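Local coordinates for oxidase (Sinorhizobium meliloti, PDB 4FFU), which is of unproven function but belongs to the MaoC-like family of hot-dog-fold proteins and is tentatively assigned a monoamine oxidase activity, at residues C148-I151 with V157-A160; T50-H55 with V117-T122; E32-G37 with G142-R147; M67-A72 with G78-H83; S43-T48 with F88-G93. One frame throughout, in Å; residues are numbered along the deposited sequence.

Contact 1. Residues C148-I151 with V157-A160; sequences CEVI and VVLA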
# COMPACT_ATOMS: atom_id res chain seq x y z
N CYS I 148 22.90 -1.59 16.58
CA CYS I 148 21.47 -1.34 16.58
C CYS I 148 20.80 -2.47 17.34
O CYS I 148 21.03 -3.64 17.05
CB CYS I 148 20.91 -1.27 15.16
SG CYS I 148 21.61 0.11 14.20
N GLU I 149 19.98 -2.12 18.33
CA GLU I 149 19.23 -3.10 19.07
C GLU I 149 17.78 -2.73 19.05
O GLU I 149 17.40 -1.66 19.56
CB GLU I 149 19.70 -3.14 20.53
CG GLU I 149 21.12 -3.60 20.70
CD GLU I 149 21.57 -3.43 22.13
OE1 GLU I 149 21.91 -2.29 22.50
OE2 GLU I 149 21.55 -4.42 22.88
N VAL I 150 16.97 -3.62 18.47
CA VAL I 150 15.52 -3.46 18.43
C VAL I 150 14.94 -4.14 19.67
O VAL I 150 15.22 -5.32 19.92
CB VAL I 150 14.91 -4.10 17.15
CG1 VAL I 150 13.43 -3.76 17.08
CG2 VAL I 150 15.65 -3.59 15.91
N ILE I 151 14.15 -3.40 20.44
CA ILE I 151 13.65 -3.89 21.72
C ILE I 151 12.13 -3.84 21.73
O ILE I 151 11.53 -2.94 21.15
CB ILE I 151 14.22 -3.12 22.94
CG1 ILE I 151 13.98 -1.60 22.84
CG2 ILE I 151 15.70 -3.43 23.13
CD1 ILE I 151 14.29 -0.83 24.11
N VAL I 157 15.52 -7.55 23.86
CA VAL I 157 16.11 -7.42 22.51
C VAL I 157 15.45 -8.45 21.59
O VAL I 157 15.43 -9.64 21.90
CB VAL I 157 17.64 -7.64 22.50
CG1 VAL I 157 18.19 -7.52 21.08
CG2 VAL I 157 18.31 -6.60 23.37
N VAL I 158 14.89 -8.00 20.46
CA VAL I 158 14.32 -8.95 19.49
C VAL I 158 15.21 -9.11 18.25
O VAL I 158 15.15 -10.14 17.56
CB VAL I 158 12.87 -8.58 19.09
CG1 VAL I 158 12.01 -8.51 20.35
CG2 VAL I 158 12.84 -7.25 18.34
N LEU I 159 16.03 -8.08 17.98
CA LEU I 159 16.97 -8.11 16.87
C LEU I 159 18.19 -7.22 17.19
O LEU I 159 18.07 -6.16 17.84
CB LEU I 159 16.24 -7.60 15.59
CG LEU I 159 17.02 -7.61 14.29
CD1 LEU I 159 16.04 -7.82 13.12
CD2 LEU I 159 17.84 -6.32 14.10
N ALA I 160 19.36 -7.63 16.73
CA ALA I 160 20.56 -6.82 16.89
C ALA I 160 21.35 -6.89 15.60
O ALA I 160 21.26 -7.87 14.88
CB ALA I 160 21.40 -7.35 18.04

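Contact 2. Residues T50-H55 with V117-T122; sequences TDFVVH and VHIGDT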
# COMPACT_ATOMS: atom_id res chain seq x y z
N THR I 50 -1.50 -5.30 9.74
CA THR I 50 -1.26 -4.55 8.46
C THR I 50 0.18 -4.64 8.02
O THR I 50 0.50 -4.86 6.85
CB THR I 50 -1.62 -3.06 8.61
OG1 THR I 50 -3.02 -2.96 8.93
CG2 THR I 50 -1.39 -2.32 7.28
N ASP I 51 1.08 -4.46 8.97
CA ASP I 51 2.52 -4.52 8.67
C ASP I 51 2.94 -5.90 8.15
O ASP I 51 3.83 -5.99 7.27
CB ASP I 51 3.31 -4.12 9.92
CG ASP I 51 3.08 -2.69 10.32
OD1 ASP I 51 3.36 -1.78 9.50
OD2 ASP I 51 2.62 -2.45 11.48
N PHE I 52 2.34 -6.97 8.69
CA PHE I 52 2.61 -8.34 8.20
C PHE I 52 2.15 -8.46 6.76
O PHE I 52 2.90 -8.97 5.93
CB PHE I 52 1.87 -9.41 9.02
CG PHE I 52 2.53 -9.81 10.31
CD1 PHE I 52 2.91 -8.86 11.26
CD2 PHE I 52 2.67 -11.16 10.62
CE1 PHE I 52 3.48 -9.27 12.47
CE2 PHE I 52 3.19 -11.58 11.83
CZ PHE I 52 3.61 -10.63 12.77
N VAL I 53 0.94 -7.98 6.46
CA VAL I 53 0.33 -8.14 5.13
C VAL I 53 1.06 -7.25 4.10
O VAL I 53 1.32 -7.72 2.99
CB VAL I 53 -1.18 -7.81 5.19
CG1 VAL I 53 -1.81 -7.76 3.80
CG2 VAL I 53 -1.89 -8.84 6.08
N VAL I 54 1.43 -6.03 4.50
CA VAL I 54 2.23 -5.12 3.65
C VAL I 54 3.60 -5.72 3.39
O VAL I 54 4.07 -5.73 2.25
CB VAL I 54 2.36 -3.70 4.26
CG1 VAL I 54 3.30 -2.85 3.39
CG2 VAL I 54 0.97 -3.05 4.27
N HIS I 55 4.24 -6.25 4.44
CA HIS I 55 5.59 -6.80 4.20
C HIS I 55 5.55 -7.97 3.21
O HIS I 55 6.43 -8.07 2.34
CB HIS I 55 6.24 -7.30 5.49
CG HIS I 55 7.72 -7.48 5.36
ND1 HIS I 55 8.59 -6.42 5.34
CD2 HIS I 55 8.48 -8.59 5.19
CE1 HIS I 55 9.83 -6.86 5.22
NE2 HIS I 55 9.79 -8.18 5.11
N VAL I 117 8.79 -11.61 16.92
CA VAL I 117 7.90 -10.46 17.12
C VAL I 117 6.50 -10.86 16.65
O VAL I 117 6.33 -11.45 15.56
CB VAL I 117 8.40 -9.21 16.34
CG1 VAL I 117 7.41 -8.04 16.43
CG2 VAL I 117 9.78 -8.81 16.86
N HIS I 118 5.51 -10.54 17.47
CA HIS I 118 4.14 -10.92 17.20
C HIS I 118 3.31 -9.70 16.93
O HIS I 118 3.69 -8.60 17.29
CB HIS I 118 3.56 -11.64 18.43
CG HIS I 118 4.35 -12.84 18.81
ND1 HIS I 118 4.92 -12.99 20.05
CD2 HIS I 118 4.69 -13.93 18.10
CE1 HIS I 118 5.58 -14.13 20.09
NE2 HIS I 118 5.45 -14.73 18.92
N ILE I 119 2.16 -9.92 16.31
CA ILE I 119 1.17 -8.85 16.10
C ILE I 119 0.85 -8.22 17.44
O ILE I 119 0.55 -8.93 18.42
CB ILE I 119 -0.10 -9.39 15.42
CG1 ILE I 119 0.22 -9.82 13.96
CG2 ILE I 119 -1.25 -8.37 15.50
CD1 ILE I 119 -0.89 -10.65 13.30
N GLY I 120 0.94 -6.89 17.52
CA GLY I 120 0.61 -6.17 18.77
C GLY I 120 1.82 -5.78 19.60
O GLY I 120 1.70 -4.99 20.52
N ASP I 121 2.97 -6.38 19.31
CA ASP I 121 4.23 -5.98 19.94
C ASP I 121 4.59 -4.57 19.50
O ASP I 121 4.31 -4.17 18.36
CB ASP I 121 5.37 -6.96 19.57
CG ASP I 121 5.26 -8.33 20.29
OD1 ASP I 121 4.39 -8.51 21.17
OD2 ASP I 121 6.06 -9.25 19.94
N THR I 122 5.26 -3.84 20.38
CA THR I 122 5.70 -2.50 20.07
C THR I 122 7.22 -2.50 20.15
O THR I 122 7.79 -3.01 21.10
CB THR I 122 5.08 -1.48 21.06
OG1 THR I 122 3.66 -1.54 20.93
CG2 THR I 122 5.55 -0.04 20.75

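Contact 3. Residues E32-G37 with G142-R147; sequences EDYEQG and GRVVER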
# COMPACT_ATOMS: atom_id res chain seq x y z
N GLU I 32 35.59 12.35 13.02
CA GLU I 32 36.22 12.74 14.29
C GLU I 32 35.24 13.08 15.40
O GLU I 32 35.55 12.90 16.58
CB GLU I 32 37.21 13.90 14.10
CG GLU I 32 38.38 13.58 13.18
CD GLU I 32 38.08 13.82 11.70
OE1 GLU I 32 36.92 14.11 11.34
OE2 GLU I 32 39.03 13.72 10.90
N ASP I 33 34.05 13.56 15.04
CA ASP I 33 33.07 13.99 16.04
C ASP I 33 32.07 12.92 16.52
O ASP I 33 31.27 13.17 17.42
CB ASP I 33 32.35 15.24 15.56
CG ASP I 33 33.32 16.36 15.19
OD1 ASP I 33 34.42 16.45 15.79
OD2 ASP I 33 32.98 17.15 14.28
N TYR I 34 32.12 11.71 15.94
CA TYR I 34 31.35 10.61 16.51
C TYR I 34 31.90 10.29 17.88
O TYR I 34 33.12 10.18 18.05
CB TYR I 34 31.41 9.38 15.60
CG TYR I 34 30.29 9.36 14.58
CD1 TYR I 34 29.05 8.77 14.87
CD2 TYR I 34 30.46 9.93 13.32
CE1 TYR I 34 28.03 8.74 13.91
CE2 TYR I 34 29.45 9.92 12.38
CZ TYR I 34 28.23 9.33 12.68
OH TYR I 34 27.23 9.32 11.71
N GLU I 35 31.02 10.14 18.86
CA GLU I 35 31.49 9.86 20.21
C GLU I 35 31.21 8.42 20.56
O GLU I 35 30.05 8.03 20.62
CB GLU I 35 30.75 10.75 21.21
CG GLU I 35 30.78 12.22 20.85
CD GLU I 35 29.83 13.03 21.71
OE1 GLU I 35 28.59 12.80 21.64
OE2 GLU I 35 30.32 13.89 22.45
N GLN I 36 32.26 7.62 20.80
CA GLN I 36 32.04 6.27 21.27
C GLN I 36 31.17 6.28 22.50
O GLN I 36 31.40 7.08 23.42
CB GLN I 36 33.35 5.57 21.62
CG GLN I 36 34.20 5.24 20.43
CD GLN I 36 35.55 4.71 20.85
OE1 GLN I 36 36.57 5.11 20.31
NE2 GLN I 36 35.56 3.84 21.86
N GLY I 37 30.19 5.38 22.53
CA GLY I 37 29.34 5.23 23.68
C GLY I 37 28.09 6.08 23.61
O GLY I 37 27.20 5.91 24.44
N GLY I 142 36.66 7.59 7.64
CA GLY I 142 36.84 6.60 8.70
C GLY I 142 35.64 5.68 8.75
O GLY I 142 34.61 5.99 8.17
N ARG I 143 35.78 4.57 9.46
CA ARG I 143 34.70 3.59 9.66
C ARG I 143 34.10 3.75 11.05
O ARG I 143 34.83 3.78 12.06
CB ARG I 143 35.25 2.17 9.45
CG ARG I 143 34.25 1.04 9.67
CD ARG I 143 34.91 -0.34 9.56
NE ARG I 143 34.57 -1.21 10.69
CZ ARG I 143 34.13 -2.46 10.56
NH1 ARG I 143 34.00 -3.00 9.36
NH2 ARG I 143 33.84 -3.18 11.64
N VAL I 144 32.77 3.86 11.12
CA VAL I 144 32.07 3.92 12.41
C VAL I 144 31.08 2.76 12.48
O VAL I 144 30.29 2.56 11.55
CB VAL I 144 31.32 5.26 12.59
CG1 VAL I 144 30.59 5.30 13.93
CG2 VAL I 144 32.28 6.44 12.47
N VAL I 145 31.13 1.98 13.56
CA VAL I 145 30.12 0.93 13.77
C VAL I 145 29.05 1.44 14.74
O VAL I 145 29.35 1.83 15.87
CB VAL I 145 30.74 -0.35 14.33
CG1 VAL I 145 29.65 -1.37 14.67
CG2 VAL I 145 31.78 -0.91 13.36
N GLU I 146 27.80 1.44 14.27
CA GLU I 146 26.64 1.71 15.13
C GLU I 146 25.92 0.39 15.47
O GLU I 146 25.35 -0.27 14.59
CB GLU I 146 25.67 2.64 14.43
CG GLU I 146 26.23 4.02 14.14
CD GLU I 146 25.16 5.03 13.77
OE1 GLU I 146 24.21 4.68 13.04
OE2 GLU I 146 25.30 6.18 14.21
N ARG I 147 25.93 0.03 16.74
CA ARG I 147 25.23 -1.15 17.20
C ARG I 147 23.74 -0.81 17.27
O ARG I 147 23.37 0.16 17.94
CB ARG I 147 25.74 -1.56 18.58
CG ARG I 147 24.96 -2.72 19.18
CD ARG I 147 25.81 -3.98 19.16
NE ARG I 147 25.15 -5.12 19.82
CZ ARG I 147 24.86 -6.27 19.20
NH1 ARG I 147 25.16 -6.43 17.91
NH2 ARG I 147 24.28 -7.26 19.89
O HOH W 1 25.03 8.24 12.37

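Contact 4. Residues M67-A72 with G78-H83; sequences MDAEFA and GQRIAH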
# COMPACT_ATOMS: atom_id res chain seq x y z
N MSE I 67 1.46 -15.63 7.52
CA MSE I 67 0.21 -15.23 6.87
C MSE I 67 -1.01 -16.06 7.16
O MSE I 67 -2.10 -15.68 6.74
CB MSE I 67 0.35 -15.22 5.34
CG MSE I 67 1.53 -14.37 4.89
SE MSE I 67 1.33 -12.52 5.54
CE MSE I 67 0.00 -12.05 4.20
N ASP I 68 -0.88 -17.18 7.88
CA ASP I 68 -2.01 -18.11 8.07
C ASP I 68 -2.24 -18.33 9.56
O ASP I 68 -1.48 -19.07 10.19
CB ASP I 68 -1.71 -19.45 7.35
CG ASP I 68 -2.83 -20.50 7.53
OD1 ASP I 68 -3.69 -20.37 8.44
OD2 ASP I 68 -2.82 -21.49 6.75
N ALA I 69 -3.24 -17.67 10.12
CA ALA I 69 -3.51 -17.73 11.56
C ALA I 69 -3.87 -19.14 12.05
O ALA I 69 -3.59 -19.49 13.19
CB ALA I 69 -4.60 -16.75 11.96
N GLU I 70 -4.46 -19.95 11.18
CA GLU I 70 -4.84 -21.31 11.55
C GLU I 70 -3.62 -22.23 11.65
O GLU I 70 -3.43 -22.91 12.64
CB GLU I 70 -5.87 -21.89 10.57
CG GLU I 70 -7.20 -21.15 10.52
CD GLU I 70 -8.02 -21.23 11.81
OE1 GLU I 70 -7.82 -22.14 12.63
OE2 GLU I 70 -8.89 -20.36 12.01
N PHE I 71 -2.76 -22.18 10.63
CA PHE I 71 -1.53 -22.97 10.63
C PHE I 71 -0.67 -22.55 11.80
O PHE I 71 -0.03 -23.39 12.46
CB PHE I 71 -0.78 -22.75 9.32
CG PHE I 71 0.64 -23.24 9.35
CD1 PHE I 71 0.92 -24.61 9.26
CD2 PHE I 71 1.69 -22.36 9.50
CE1 PHE I 71 2.24 -25.06 9.29
CE2 PHE I 71 3.01 -22.81 9.54
CZ PHE I 71 3.28 -24.16 9.44
N ALA I 72 -0.63 -21.24 12.08
CA ALA I 72 0.23 -20.74 13.15
C ALA I 72 -0.14 -21.26 14.55
O ALA I 72 0.71 -21.28 15.45
CB ALA I 72 0.26 -19.22 13.11
N GLY I 78 2.23 -20.70 18.90
CA GLY I 78 0.77 -20.66 18.59
C GLY I 78 0.24 -19.46 17.84
O GLY I 78 -0.98 -19.30 17.68
N GLN I 79 1.14 -18.60 17.36
CA GLN I 79 0.70 -17.42 16.63
C GLN I 79 1.63 -17.06 15.49
O GLN I 79 2.76 -17.57 15.38
CB GLN I 79 0.51 -16.23 17.56
CG GLN I 79 1.76 -15.83 18.30
CD GLN I 79 1.49 -14.67 19.23
OE1 GLN I 79 0.86 -13.68 18.85
NE2 GLN I 79 1.98 -14.78 20.44
N ARG I 80 1.13 -16.21 14.60
CA ARG I 80 1.92 -15.78 13.45
C ARG I 80 3.14 -15.00 13.93
O ARG I 80 3.07 -14.30 14.95
CB ARG I 80 1.09 -14.90 12.52
CG ARG I 80 0.04 -15.68 11.71
CD ARG I 80 -0.93 -14.68 11.09
NE ARG I 80 -1.90 -14.23 12.09
CZ ARG I 80 -2.78 -13.26 11.90
NH1 ARG I 80 -2.79 -12.58 10.74
NH2 ARG I 80 -3.67 -12.98 12.87
N ILE I 81 4.26 -15.12 13.22
CA ILE I 81 5.48 -14.41 13.58
C ILE I 81 5.93 -13.51 12.44
O ILE I 81 5.78 -13.85 11.27
CB ILE I 81 6.63 -15.36 14.03
CG1 ILE I 81 7.11 -16.24 12.87
CG2 ILE I 81 6.18 -16.21 15.23
CD1 ILE I 81 8.35 -17.09 13.15
N ALA I 82 6.45 -12.35 12.79
CA ALA I 82 6.88 -11.35 11.78
C ALA I 82 8.05 -11.87 11.00
O ALA I 82 8.89 -12.58 11.54
CB ALA I 82 7.25 -10.04 12.48
N HIS I 83 8.12 -11.51 9.71
CA HIS I 83 9.30 -11.83 8.89
C HIS I 83 10.54 -11.19 9.51
O HIS I 83 10.47 -10.04 9.95
CB HIS I 83 9.15 -11.17 7.52
CG HIS I 83 7.94 -11.56 6.74
ND1 HIS I 83 6.68 -11.07 7.02
CD2 HIS I 83 7.82 -12.27 5.59
CE1 HIS I 83 5.83 -11.51 6.11
NE2 HIS I 83 6.49 -12.24 5.23
O HOH W 2 -2.91 -17.90 15.30

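Contact 5. Residues S43-T48 with F88-G93; sequences SGRTIT and FSIGVG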
# COMPACT_ATOMS: atom_id res chain seq x y z
N SER I 43 11.56 6.63 18.87
CA SER I 43 10.19 6.48 19.36
C SER I 43 9.72 5.08 18.95
O SER I 43 10.40 4.37 18.22
CB SER I 43 9.30 7.60 18.82
OG SER I 43 9.46 7.71 17.43
N GLY I 44 8.57 4.67 19.49
CA GLY I 44 8.08 3.31 19.33
C GLY I 44 7.06 3.16 18.21
O GLY I 44 6.45 4.13 17.76
N ARG I 45 6.91 1.93 17.75
CA ARG I 45 5.94 1.63 16.70
C ARG I 45 5.36 0.26 16.96
O ARG I 45 6.10 -0.72 17.06
CB ARG I 45 6.59 1.71 15.31
CG ARG I 45 5.63 1.30 14.18
CD ARG I 45 6.26 1.62 12.85
NE ARG I 45 5.47 1.04 11.77
CZ ARG I 45 5.90 0.97 10.52
NH1 ARG I 45 7.10 1.48 10.22
NH2 ARG I 45 5.13 0.40 9.61
N THR I 46 4.04 0.19 17.10
CA THR I 46 3.36 -1.10 17.27
C THR I 46 3.29 -1.84 15.93
O THR I 46 2.88 -1.27 14.93
CB THR I 46 1.95 -0.86 17.82
OG1 THR I 46 2.09 -0.20 19.08
CG2 THR I 46 1.20 -2.20 17.96
N ILE I 47 3.73 -3.10 15.93
CA ILE I 47 3.75 -3.93 14.73
C ILE I 47 2.37 -4.54 14.60
O ILE I 47 1.93 -5.22 15.52
CB ILE I 47 4.86 -5.00 14.81
CG1 ILE I 47 6.24 -4.32 14.99
CG2 ILE I 47 4.79 -5.91 13.58
CD1 ILE I 47 6.58 -3.30 13.90
N THR I 48 1.69 -4.24 13.50
CA THR I 48 0.28 -4.55 13.34
C THR I 48 0.12 -5.67 12.32
O THR I 48 1.05 -6.00 11.58
CB THR I 48 -0.56 -3.32 12.83
OG1 THR I 48 -0.12 -2.94 11.52
CG2 THR I 48 -0.39 -2.12 13.79
N PHE I 88 13.91 -6.17 10.79
CA PHE I 88 15.12 -5.47 10.37
C PHE I 88 14.80 -4.14 9.68
O PHE I 88 15.34 -3.11 10.09
CB PHE I 88 15.97 -6.36 9.47
CG PHE I 88 17.30 -5.75 9.08
CD1 PHE I 88 18.20 -5.33 10.05
CD2 PHE I 88 17.66 -5.64 7.73
CE1 PHE I 88 19.44 -4.76 9.71
CE2 PHE I 88 18.90 -5.08 7.38
CZ PHE I 88 19.78 -4.64 8.36
N SER I 89 13.96 -4.16 8.64
CA SER I 89 13.63 -2.95 7.87
C SER I 89 12.95 -1.88 8.70
O SER I 89 13.28 -0.70 8.59
CB SER I 89 12.77 -3.29 6.65
OG SER I 89 13.45 -4.22 5.81
N ILE I 90 11.98 -2.29 9.52
CA ILE I 90 11.30 -1.33 10.38
C ILE I 90 12.23 -0.87 11.49
O ILE I 90 12.26 0.33 11.83
CB ILE I 90 9.95 -1.85 10.92
CG1 ILE I 90 8.97 -2.02 9.74
CG2 ILE I 90 9.32 -0.88 11.93
CD1 ILE I 90 7.62 -2.55 10.17
N GLY I 91 12.97 -1.80 12.08
CA GLY I 91 13.88 -1.41 13.17
C GLY I 91 14.88 -0.35 12.72
O GLY I 91 15.12 0.60 13.45
N VAL I 92 15.46 -0.53 11.53
CA VAL I 92 16.36 0.44 10.91
C VAL I 92 15.61 1.71 10.50
O VAL I 92 16.09 2.83 10.71
CB VAL I 92 17.08 -0.20 9.67
CG1 VAL I 92 17.77 0.87 8.81
CG2 VAL I 92 18.07 -1.27 10.15
N GLY I 93 14.41 1.54 9.94
CA GLY I 93 13.61 2.68 9.51
C GLY I 93 13.29 3.63 10.64
O GLY I 93 13.26 4.84 10.43

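Contact 1. Residues C148-I151 with V157-A160
Val150 faces both Val158 and Leu159 across this antiparallel strand pair, the defining mark of a classic beta bulge and a useful illustration of how a hairpin absorbs an extra residue. The short strand axes come within 4.7 Å and run at 153° to each other. Three backbone bonds converge on Val150. Its N donates to Leu159 O at 2.8 Å, and its carbonyl O takes Val158 N at 2.8 Å in a nearly straight bond (167°), with a weak, longer one from Leu159 N. One acceptor thus serves two successive amides, and the register slips by one residue before Ile151 pairs with Val157. CA-H groups add softer contacts, the shortest from Ala160 CA to Cys148 O at 3.2 Å.

Among the apolar contacts, the two methyls of Val150 divide the work: CG1 meets Val158 CG2 at 3.8 Å, while CG2 meets Leu159 CD2 at 3.9 Å. Val158 CG2 sits between its own backbone N and carbonyl carbon (chi1 -57°), a turn that also brings it to 3.4 Å from Val150 O. Glu149, Ile151, Val157 and Ala160 share the other face of the sheet from Val150 and Leu159. There the carboxylate of Glu149 passes near Val157 CG2, yet its strong partner is Arg126, by a salt bridge from OE1.

Strands 141-151 and 157-168 form this hairpin. Strand 122-134 flanks the first, with Ile123 and Thr125 against Val150; strand 103-113 lies beyond the second, and Ile87 and Phe88 of helix 84-93 press on Leu159.

Contact 2. Residues T50-H55 with V117-T122
The backbones of Phe52, in helix 49-59, and Ile119, in a type II beta turn running from His118 to Asp121, stay well apart, 8.0 Å from CA to CA, and the gap is bridged by side chains. Phe52 points at the turn and offers the face of its ring. Ile119 lays CG1 over that face, 3.8 Å from the ring centroid and only 18° off the normal, a CH-pi contact displaced toward the rim at CE1, which CG1 approaches to 3.6 Å. Because CG1 of Ile119 stands opposite its own carbonyl carbon (chi1 -68°), it is the ethyl arm, rather than the CG2 methyl, that covers the phenyl group. At the ring's edge, close to its plane, Val117 O lies 4.0 Å from CZ.

The turn is a good example of a loop that carries its own bracing. Asp121 N donates to His118 O at 3.1 Å, and the amide of His118 gives a nearly straight bond of 2.8 Å to Asp121 OD2, reaching it from above the carboxylate plane. Gly120 takes the positive phi that a type II turn places at its third position. In the sheet-and-helix layout of the hot-dog fold, this turn joins strand 103-113 to strand 122-134, so Phe52 packs a helix of the long excursion after the first strand against a sheet connection.

Ile47, Ala82 and Met86 also touch Phe52, and Ile119 packs on Arg80. The other carboxylate oxygen of Asp121, OD1, accepts from Gln153. Farther along the helix, His55 ND1 hydrogen-bonds to His58 of a neighbouring subunit.

Contact 3. Residues E32-G37 with G142-R147
Over one face of the Tyr34 ring lies Val144, whose CG1 stands 3.9 Å above the ring plane and toward its rim, while Glu146 OE2 and a bridging water come in at the edge. The CH-pi contact from CG1 measures 4.3 Å to the ring centroid and 25° from the normal. Its sister methyl CG2 reaches CD2 of Tyr34 at 4.0 Å, so the valine straddles the base of the ring with both branches, CG1 set opposite its backbone N (chi1 179°).

Farther out, the carboxylate of Glu146 is turned 76° to the ring, its OE2 lying 3.8 Å from Tyr34 CE1. The two polar groups do not bond directly. Water 1, in the plane of the ring, is 2.5 Å from Tyr34 OH and donates to Glu146 OE2 at 2.8 Å. The phenol also has a partner in Asn100, which donates from ND2, and Glu146 OE1 faces Arg40 in a long, weak ion pair. A buried carboxylate is therefore reached by a water and a distant positive charge, which probably helps it to remain ionised. A leucine in place of Tyr34 would probably leave Asn100 and the bridging water without their hydroxyl mate and uncover part of Val144.

Ile129 of strand 122-134 and Val167 of strand 157-168 touch both Tyr34 and Val144. This is aromatic packing of a preceding loop on a sheet: a tyrosine from the segment leading into strand 39-46 packs on strand 141-151 and on its neighbours 122-134 and 157-168, joining the N-terminal approach to the antiparallel sheet of the hot-dog fold.

Contact 4. Residues M67-A72 with G78-H83
Asp68, whose backbone O lies 4.0 Å from Arg80 CG, turns its OD1 back to receive two amides of the short helix it precedes. Phe71 N gives a straight bond of 3.0 Å (170°), arriving from above the carboxylate plane, and Glu70 N a weak one. This is textbook N-capping, in which an aspartate takes up amides that have no carbonyl partner in the first turn.

Across the contact the long side chain of Arg80 runs beside that turn. Its aliphatic part meets Ala72, with CG 3.8 Å from Ala72 CB, and bends at chi3 (-79°) so that one face of the guanidinium comes against Ala69 CB, which lies 3.7 Å from NE. The charge itself is met elsewhere, by a salt bridge from NH1 to Glu49. At the root of the arginine, Ala72 CB also packs on the backbone, 3.5 Å from Arg80 N. Gly78, whose positive phi favours glycine, brings its CA to 3.2 Å from Ala72 O in a CA-H...O contact. A water donates to Ala69 O at 2.7 Å and, weakly, to Gly78 O.

The segment 78-83 returns from helix 69-72 toward helix 84-93, with His83 at its N-cap and stacked on His66. Phe52 of helix 49-59 touches Arg80 and Ala82, and Ala69 N bonds Thr46 OG1 of a neighbouring subunit, at the end of that subunit's strand 39-46.

Contact 5. Residues S43-T48 with F88-G93
Arg45 stretches toward Ile90 from the strand that ends at Thr46. Its chain is fully extended, with CG opposite the backbone N (chi1 176°), and the two side chains cross at about a right angle, which brings the guanidinium against the isoleucine. Ile90 CD1 lies 3.8 Å above the guanidinium plane, toward its rim, and CG2 comes 3.7 Å from NH1. The grouping is a compact case of apolar methyls shielding a buried charge that is balanced elsewhere: NH2 forms a salt bridge to Asp51, and NH1 donates to the backbone O of His58 of a neighbouring subunit. A methionine in place of Arg45 would probably leave Asp51 without its charged mate and that His58 O without this donor.

Ile47 follows, past Thr46. With its ethyl arm folded (chi2 -56°), it meets Ile90 tip to tip, CD1 to CD1 at 3.9 Å. Thr48 then N-caps the next helix, and its OG1 also hydrogen-bonds to Asp51 OD2.

Ile90 therefore joins strand 39-46, outermost in the sheet of this chain, and the residues leading into helix 49-59, to helix 84-93. Ile123 of strand 122-134 touches both Ile47 and Ile90, while Phe88 of helix 84-93 meets Tyr108 edge-to-face and touches Leu111, both of strand 103-113.

In the fold
From the N terminus, the approach segment 32-37 opens contact 3, whose loop closes only at strand 141-151 and encloses contacts 2, 4 and 5. The end of strand 39-46 then opens contact 5, helix 49-59 opens contact 2, and 67-72 opens contact 4. Contact 4 closes first, at 78-83, nested within both of the others; contact 5 closes next on helix 84-93, and contact 2 last, at 117-122, so contacts 2 and 5 cross. Contact 1 follows in series as a local hairpin. Contacts 2 and 3 lie on opposite sides of the chain's centre, while contacts 1 and 5 touch, tying helix 84-93 to the sheet.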